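Local coordinates for HIAXHD3 (Humicola insolens, PDB 3ZXK), which probably removes arabinofuranose side chains from arabinoxylan as a family 43 glycoside hydrolase, at residues Ala400-Ile410 with Glu474-Ser482. Sequence-based numbering, arbitrary orientation.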
loop_
_atom_site.group_PDB
_atom_site.type_symbol
_atom_site.label_atom_id
_atom_site.label_comp_id
_atom_site.label_asym_id
_atom_site.label_seq_id
_atom_site.Cartn_x
_atom_site.Cartn_y
_atom_site.Cartn_z
ATOM N N ALA A 400 -15.134 14.237 1.977
ATOM C CA ALA A 400 -13.762 13.960 1.650
ATOM C C ALA A 400 -12.930 13.965 2.932
ATOM O O ALA A 400 -12.876 14.964 3.649
ATOM C CB ALA A 400 -13.229 14.976 0.633
ATOM N N VAL A 401 -12.336 12.818 3.238
ATOM C CA VAL A 401 -11.625 12.616 4.460
ATOM C C VAL A 401 -10.126 12.442 4.233
ATOM O O VAL A 401 -9.669 11.792 3.265
ATOM C CB VAL A 401 -12.240 11.426 5.254
ATOM C CG1 VAL A 401 -12.239 10.116 4.403
ATOM C CG2 VAL A 401 -11.549 11.225 6.625
ATOM N N LEU A 402 -9.369 13.068 5.131
ATOM C CA LEU A 402 -7.946 12.818 5.303
ATOM C C LEU A 402 -7.908 11.670 6.309
ATOM O O LEU A 402 -8.138 11.881 7.519
ATOM C CB LEU A 402 -7.269 14.072 5.853
ATOM C CG LEU A 402 -5.779 13.790 6.040
ATOM C CD1 LEU A 402 -5.027 13.808 4.717
ATOM C CD2 LEU A 402 -5.148 14.793 6.967
ATOM N N PHE A 403 -7.710 10.447 5.796
ATOM C CA PHE A 403 -8.044 9.254 6.555
ATOM C C PHE A 403 -6.826 8.564 7.150
ATOM O O PHE A 403 -5.892 8.217 6.455
ATOM C CB PHE A 403 -8.834 8.257 5.666
ATOM C CG PHE A 403 -9.429 7.111 6.443
ATOM C CD1 PHE A 403 -10.617 7.275 7.178
ATOM C CD2 PHE A 403 -8.803 5.867 6.458
ATOM C CE1 PHE A 403 -11.145 6.208 7.919
ATOM C CE2 PHE A 403 -9.325 4.804 7.202
ATOM C CZ PHE A 403 -10.499 4.973 7.928
ATOM N N ARG A 404 -6.882 8.358 8.456
ATOM C CA ARG A 404 -5.905 7.595 9.221
ATOM C C ARG A 404 -6.463 7.523 10.649
ATOM O O ARG A 404 -7.629 7.872 10.904
ATOM C CB ARG A 404 -4.514 8.242 9.173
ATOM C CG ARG A 404 -3.381 7.250 9.300
ATOM C CD ARG A 404 -2.050 7.927 9.585
ATOM N NE ARG A 404 -0.929 6.990 9.618
ATOM C CZ ARG A 404 -0.201 6.681 10.699
ATOM N NH1 ARG A 404 -0.495 7.161 11.907
ATOM N NH2 ARG A 404 0.850 5.876 10.568
ATOM N N ASP A 405 -5.625 7.102 11.594
ATOM C CA ASP A 405 -6.039 7.001 13.001
ATOM C C ASP A 405 -6.271 8.365 13.691
ATOM O O ASP A 405 -6.927 8.404 14.718
ATOM C CB ASP A 405 -5.033 6.181 13.814
ATOM C CG ASP A 405 -3.619 6.735 13.756
ATOM O OD1 ASP A 405 -3.224 7.318 12.724
ATOM O OD2 ASP A 405 -2.896 6.551 14.752
ATOM N N ARG A 406 -5.710 9.448 13.153
ATOM C CA ARG A 406 -6.100 10.825 13.534
ATOM C C ARG A 406 -6.562 11.491 12.262
ATOM O O ARG A 406 -5.762 11.762 11.375
ATOM C CB ARG A 406 -4.923 11.611 14.120
ATOM C CG ARG A 406 -5.352 12.913 14.799
ATOM C CD ARG A 406 -4.263 13.960 14.775
ATOM N NE ARG A 406 -3.238 13.623 15.762
ATOM C CZ ARG A 406 -2.101 14.284 15.915
ATOM N NH1 ARG A 406 -1.856 15.362 15.163
ATOM N NH2 ARG A 406 -1.232 13.881 16.833
ATOM N N ALA A 407 -7.860 11.750 12.163
ATOM C CA ALA A 407 -8.470 12.120 10.883
ATOM C C ALA A 407 -9.272 13.430 10.935
ATOM O O ALA A 407 -9.646 13.906 11.989
ATOM C CB ALA A 407 -9.351 10.974 10.410
ATOM N N ALA A 408 -9.597 13.977 9.768
ATOM C CA ALA A 408 -10.441 15.167 9.651
ATOM C C ALA A 408 -11.069 15.085 8.289
ATOM O O ALA A 408 -10.533 14.410 7.387
ATOM C CB ALA A 408 -9.618 16.463 9.764
ATOM N N TYR A 409 -12.178 15.794 8.112
ATOM C CA TYR A 409 -12.858 15.808 6.836
ATOM C C TYR A 409 -13.594 17.106 6.561
ATOM O O TYR A 409 -13.858 17.877 7.490
ATOM C CB TYR A 409 -13.800 14.623 6.686
ATOM C CG TYR A 409 -15.066 14.545 7.530
ATOM C CD1 TYR A 409 -16.177 15.388 7.272
ATOM C CD2 TYR A 409 -15.210 13.564 8.514
ATOM C CE1 TYR A 409 -17.367 15.258 7.983
ATOM C CE2 TYR A 409 -16.392 13.415 9.229
ATOM C CZ TYR A 409 -17.461 14.288 8.969
ATOM O OH TYR A 409 -18.656 14.148 9.608
ATOM N N ILE A 410 -13.877 17.348 5.276
ATOM C CA ILE A 410 -14.810 18.386 4.881
ATOM C C ILE A 410 -15.939 17.641 4.159
ATOM O O ILE A 410 -15.690 16.701 3.374
ATOM C CB ILE A 410 -14.167 19.471 3.989
ATOM C CG1 ILE A 410 -15.166 20.617 3.768
ATOM C CG2 ILE A 410 -13.633 18.873 2.685
ATOM C CD1 ILE A 410 -14.545 21.854 3.156
ATOM N N GLU A 474 4.637 18.579 13.444
ATOM C CA GLU A 474 3.530 17.900 12.762
ATOM C C GLU A 474 3.123 18.718 11.547
ATOM O O GLU A 474 2.967 19.930 11.633
ATOM C CB GLU A 474 2.334 17.687 13.707
ATOM C CG GLU A 474 2.612 16.663 14.789
ATOM C CD GLU A 474 1.414 16.355 15.673
ATOM O OE1 GLU A 474 0.453 17.149 15.702
ATOM O OE2 GLU A 474 1.430 15.309 16.361
ATOM N N ARG A 475 2.987 18.058 10.410
ATOM C CA ARG A 475 2.535 18.718 9.201
ATOM C C ARG A 475 1.044 19.020 9.289
ATOM O O ARG A 475 0.314 18.477 10.131
ATOM C CB ARG A 475 2.765 17.803 7.999
ATOM C CG ARG A 475 4.192 17.332 7.792
ATOM C CD ARG A 475 5.154 18.504 7.640
ATOM N NE ARG A 475 6.541 18.043 7.578
ATOM C CZ ARG A 475 7.600 18.785 7.886
ATOM N NH1 ARG A 475 7.453 20.048 8.289
ATOM N NH2 ARG A 475 8.808 18.253 7.820
ATOM N N THR A 476 0.580 19.898 8.410
ATOM C CA THR A 476 -0.837 20.228 8.431
ATOM C C THR A 476 -1.486 20.083 7.054
ATOM O O THR A 476 -0.828 20.159 5.990
ATOM C CB THR A 476 -1.088 21.661 8.944
ATOM O OG1 THR A 476 -0.442 22.582 8.063
ATOM C CG2 THR A 476 -0.560 21.851 10.368
ATOM N N THR A 477 -2.794 19.855 7.109
ATOM C CA THR A 477 -3.671 19.771 5.952
ATOM C C THR A 477 -4.768 20.813 6.081
ATOM O O THR A 477 -5.277 21.078 7.185
ATOM C CB THR A 477 -4.312 18.369 5.871
ATOM O OG1 THR A 477 -3.307 17.422 5.497
ATOM C CG2 THR A 477 -5.455 18.322 4.833
ATOM N N THR A 478 -5.124 21.407 4.943
ATOM C CA THR A 478 -6.247 22.361 4.875
ATOM C C THR A 478 -7.357 21.859 3.944
ATOM O O THR A 478 -7.114 21.028 3.070
ATOM C CB THR A 478 -5.785 23.770 4.476
ATOM O OG1 THR A 478 -5.002 23.722 3.279
ATOM C CG2 THR A 478 -4.940 24.384 5.631
ATOM N N PHE A 479 -8.581 22.337 4.177
ATOM C CA PHE A 479 -9.766 21.857 3.485
ATOM C C PHE A 479 -10.505 23.015 2.801
ATOM O O PHE A 479 -10.575 24.127 3.351
ATOM C CB PHE A 479 -10.707 21.163 4.480
ATOM C CG PHE A 479 -10.126 19.912 5.118
ATOM C CD1 PHE A 479 -9.343 19.974 6.275
ATOM C CD2 PHE A 479 -10.372 18.663 4.557
ATOM C CE1 PHE A 479 -8.794 18.825 6.842
ATOM C CE2 PHE A 479 -9.845 17.510 5.129
ATOM C CZ PHE A 479 -9.038 17.586 6.260
ATOM N N TYR A 480 -11.058 22.745 1.619
ATOM C CA TYR A 480 -11.741 23.761 0.814
ATOM C C TYR A 480 -12.969 23.163 0.142
ATOM O O TYR A 480 -13.036 21.952 -0.055
ATOM C CB TYR A 480 -10.808 24.275 -0.297
ATOM C CG TYR A 480 -9.456 24.726 0.194
ATOM C CD1 TYR A 480 -8.484 23.779 0.530
ATOM C CD2 TYR A 480 -9.145 26.091 0.342
ATOM C CE1 TYR A 480 -7.261 24.149 0.992
ATOM C CE2 TYR A 480 -7.896 26.484 0.814
ATOM C CZ TYR A 480 -6.969 25.484 1.155
ATOM O OH TYR A 480 -5.719 25.760 1.643
ATOM N N TYR A 481 -13.932 24.024 -0.180
ATOM C CA TYR A 481 -15.056 23.598 -0.996
ATOM C C TYR A 481 -15.277 24.569 -2.130
ATOM O O TYR A 481 -14.857 25.722 -2.048
ATOM C CB TYR A 481 -16.337 23.468 -0.152
ATOM C CG TYR A 481 -16.851 24.806 0.367
ATOM C CD1 TYR A 481 -17.748 25.592 -0.384
ATOM C CD2 TYR A 481 -16.440 25.297 1.606
ATOM C CE1 TYR A 481 -18.188 26.825 0.082
ATOM C CE2 TYR A 481 -16.917 26.511 2.088
ATOM C CZ TYR A 481 -17.775 27.281 1.316
ATOM O OH TYR A 481 -18.250 28.499 1.796
ATOM N N SER A 482 -15.912 24.061 -3.183
ATOM C CA SER A 482 -16.428 24.866 -4.284
ATOM C C SER A 482 -17.864 24.496 -4.587
ATOM O O SER A 482 -18.208 23.323 -4.740
ATOM C CB SER A 482 -15.593 24.714 -5.557
ATOM O OG SER A 482 -16.188 25.442 -6.623
#
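The Phe479 ring meets the hairpin of strands 396-403 and 406-415 where two sheets of the concanavalin A-like β-sandwich face each other: Leu402 CB lies at the ring edge, 4.0 Å from Phe479 CZ, and the backbone of Ala408 and Tyr409 approaches the far end obliquely, as Ile410 CG2 does at CD2. Ala408 CB sits 3.7 Å from Phe479 CZ. The side chains of Ile410 and Phe479 run alongside each other, pointing opposite ways; with its CG1 anti to the backbone N (chi1 -173°), Ile410 lays CD1 against the Tyr480 carbonyl and near the edge of the Tyr481 ring. Leu402 CD2 meets Thr477 OG1 tip to tip at 3.5 Å, and that buried hydroxyl finds no hydrogen-bonding partner. Beyond this apolar patch the Arg406 guanidinium takes the Glu474 carboxylate at its edge, end-on, the planes 52° apart. Arg406 NH1 reaches Glu474 OE1 (3.0 Å) from above the carboxylate plane, NH2 reaches OE2 on its syn side, also out of plane. NH1 also bonds the Ala497 carbonyl, fixing the guanidinium further. A methionine in place of Arg406 would probably leave the Glu474 carboxylate without its countercharge and free to turn. Apolar contacts thus join the sheets within, and a two-pronged ion pair balances charge at their partly exposed border.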